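PDB 4WA0: possible adhesin from Caldicellulosiruptor kronotskyensis, which probably mediates attachment of this extremely thermophilic bacterium to cellulose, the chain here being the C-terminal beta-helix domain of a tapirin. Local coordinates for residues A[34-39]-A[53-58]. Sequence-based numbering, arbitrary orientation.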
loop_
_atom_site.group_PDB
_atom_site.type_symbol
_atom_site.label_atom_id
_atom_site.label_comp_id
_atom_site.label_asym_id
_atom_site.label_seq_id
_atom_site.Cartn_x
_atom_site.Cartn_y
_atom_site.Cartn_z
ATOM N N GLY A 34 -6.518 6.155 5.567
ATOM C CA GLY A 34 -7.009 6.259 6.971
ATOM C C GLY A 34 -8.148 5.282 7.286
ATOM O O GLY A 34 -8.542 5.131 8.419
ATOM N N GLY A 35 -8.671 4.605 6.289
ATOM C CA GLY A 35 -9.623 3.528 6.472
ATOM C C GLY A 35 -9.219 2.291 5.741
ATOM O O GLY A 35 -7.971 2.060 5.509
ATOM N N ASP A 36 -10.215 1.479 5.382
ATOM C CA ASP A 36 -9.909 0.255 4.643
ATOM C C ASP A 36 -9.262 0.545 3.273
ATOM O O ASP A 36 -9.769 1.401 2.482
ATOM C CB ASP A 36 -11.210 -0.579 4.432
ATOM C CG ASP A 36 -11.846 -1.067 5.759
ATOM O OD1 ASP A 36 -11.144 -1.062 6.817
ATOM O OD2 ASP A 36 -13.062 -1.437 5.690
ATOM N N LEU A 37 -8.185 -0.165 2.981
ATOM C CA LEU A 37 -7.414 -0.022 1.708
ATOM C C LEU A 37 -7.597 -1.254 0.812
ATOM O O LEU A 37 -7.104 -2.352 1.158
ATOM C CB LEU A 37 -5.957 0.203 2.065
ATOM C CG LEU A 37 -5.102 1.040 1.117
ATOM C CD1 LEU A 37 -3.734 1.439 1.710
ATOM C CD2 LEU A 37 -4.927 0.273 -0.210
ATOM N N THR A 38 -8.301 -1.093 -0.329
ATOM C CA THR A 38 -8.609 -2.128 -1.257
ATOM C C THR A 38 -7.863 -1.860 -2.532
ATOM O O THR A 38 -8.074 -0.846 -3.228
ATOM C CB THR A 38 -10.106 -2.226 -1.499
ATOM O OG1 THR A 38 -10.750 -2.488 -0.218
ATOM C CG2 THR A 38 -10.347 -3.348 -2.404
ATOM N N ILE A 39 -6.919 -2.754 -2.753
ATOM C CA ILE A 39 -6.025 -2.681 -3.929
ATOM C C ILE A 39 -6.588 -3.583 -5.007
ATOM O O ILE A 39 -6.592 -4.854 -4.893
ATOM C CB ILE A 39 -4.596 -3.088 -3.560
ATOM C CG1 ILE A 39 -4.024 -2.157 -2.477
ATOM C CG2 ILE A 39 -3.710 -3.070 -4.815
ATOM C CD1 ILE A 39 -2.591 -2.481 -2.019
ATOM N N LYS A 53 -4.974 2.196 7.927
ATOM C CA LYS A 53 -5.568 2.228 9.306
ATOM C C LYS A 53 -6.877 1.481 9.396
ATOM O O LYS A 53 -7.674 1.685 10.257
ATOM C CB LYS A 53 -5.672 3.642 9.812
ATOM C CG LYS A 53 -4.299 4.305 9.948
ATOM C CD LYS A 53 -4.254 5.291 11.130
ATOM C CE LYS A 53 -2.837 5.636 11.581
ATOM N NZ LYS A 53 -2.882 6.783 12.522
ATOM N N GLY A 54 -7.032 0.485 8.578
ATOM C CA GLY A 54 -8.206 -0.375 8.509
ATOM C C GLY A 54 -7.794 -1.721 7.970
ATOM O O GLY A 54 -6.678 -2.182 8.300
ATOM N N GLU A 55 -8.681 -2.372 7.231
ATOM C CA GLU A 55 -8.458 -3.631 6.609
ATOM C C GLU A 55 -7.650 -3.352 5.322
ATOM O O GLU A 55 -7.888 -2.322 4.713
ATOM C CB GLU A 55 -9.784 -4.195 6.158
ATOM C CG GLU A 55 -10.780 -4.489 7.269
ATOM C CD GLU A 55 -10.402 -5.611 8.184
ATOM O OE1 GLU A 55 -9.425 -6.345 7.941
ATOM O OE2 GLU A 55 -11.169 -5.812 9.153
HETATM N N MSE A 56 -6.725 -4.229 4.928
HETATM C CA MSE A 56 -6.097 -4.157 3.597
HETATM C C MSE A 56 -6.505 -5.369 2.883
HETATM O O MSE A 56 -6.425 -6.486 3.407
HETATM C CB MSE A 56 -4.581 -4.125 3.648
HETATM C CG MSE A 56 -3.899 -3.997 2.280
HETATM SE SE MSE A 56 -1.988 -3.561 2.519
HETATM C CE MSE A 56 -1.832 -1.863 3.364
ATOM N N VAL A 57 -6.946 -5.181 1.655
ATOM C CA VAL A 57 -7.337 -6.293 0.776
ATOM C C VAL A 57 -6.635 -6.079 -0.546
ATOM O O VAL A 57 -6.703 -4.960 -1.113
ATOM C CB VAL A 57 -8.855 -6.298 0.555
ATOM C CG1 VAL A 57 -9.272 -7.335 -0.473
ATOM C CG2 VAL A 57 -9.569 -6.580 1.865
ATOM N N ILE A 58 -6.065 -7.162 -1.074
ATOM C CA ILE A 58 -5.345 -7.158 -2.355
ATOM C C ILE A 58 -6.033 -8.157 -3.241
ATOM O O ILE A 58 -6.030 -9.305 -2.968
ATOM C CB ILE A 58 -3.837 -7.427 -2.266
ATOM C CG1 ILE A 58 -3.202 -6.508 -1.231
ATOM C CG2 ILE A 58 -3.232 -7.346 -3.693
ATOM C CD1 ILE A 58 -1.730 -6.819 -0.939
HETATM O O HOH W 1 -10.042 -3.288 2.488
#
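The flat group of Asp36, its carboxylate, is met from above its plane by the backbone N-H of Glu55, with OD1 2.8 Å from Glu55 N, and the bond is almost straight at 176°. Over that same face lie CB and CG of Glu55, CG 3.5 Å from Asp36 OD1. At the OD1 edge sits Gly54, without a side chain, its CA 3.5 Å from Asp36 OD1. The two acidic side chains point the same way, their carboxylates turned 59° apart. Although both are acidic, they do not collide: the Glu55 chain bends at chi2 (-68°), OE2 stays 5.3 Å from Asp36 OD1, and OE1 takes a hydrogen bond from Ser82 N, one coil further on. The carboxylate of Asp36 thus binds a backbone N-H just before the strands begin.

From there the backbones pair in parallel register, Leu37 with Met56, Thr38 with Val57 and Ile39 with Ile58. Leu37 N binds Glu55 O, Val57 N binds Leu37 O and Ile39 N binds Val57 O. On the face of Thr38 and Val57, a water is hydrogen-bonded to Thr38 OG1 and more weakly to Glu55 O. The other face is apolar and turned into the coil: CD1 of Leu37 lies 4.2 Å from CE of Met56 (selenomethionine), whose chain runs alongside Leu37 and bends at its last torsion, and Ile39 CD1 rests 4.1 Å from Ile58 CG1. Leu50 touches both Leu37 and Met56 from strand 50-52, while Leu83 of strand 83-85 continues the apolar row past Met56 and Ile58. Apolar side chains stacked in register on the strands of successive coils are characteristic of a parallel beta-helix, the fold of this domain.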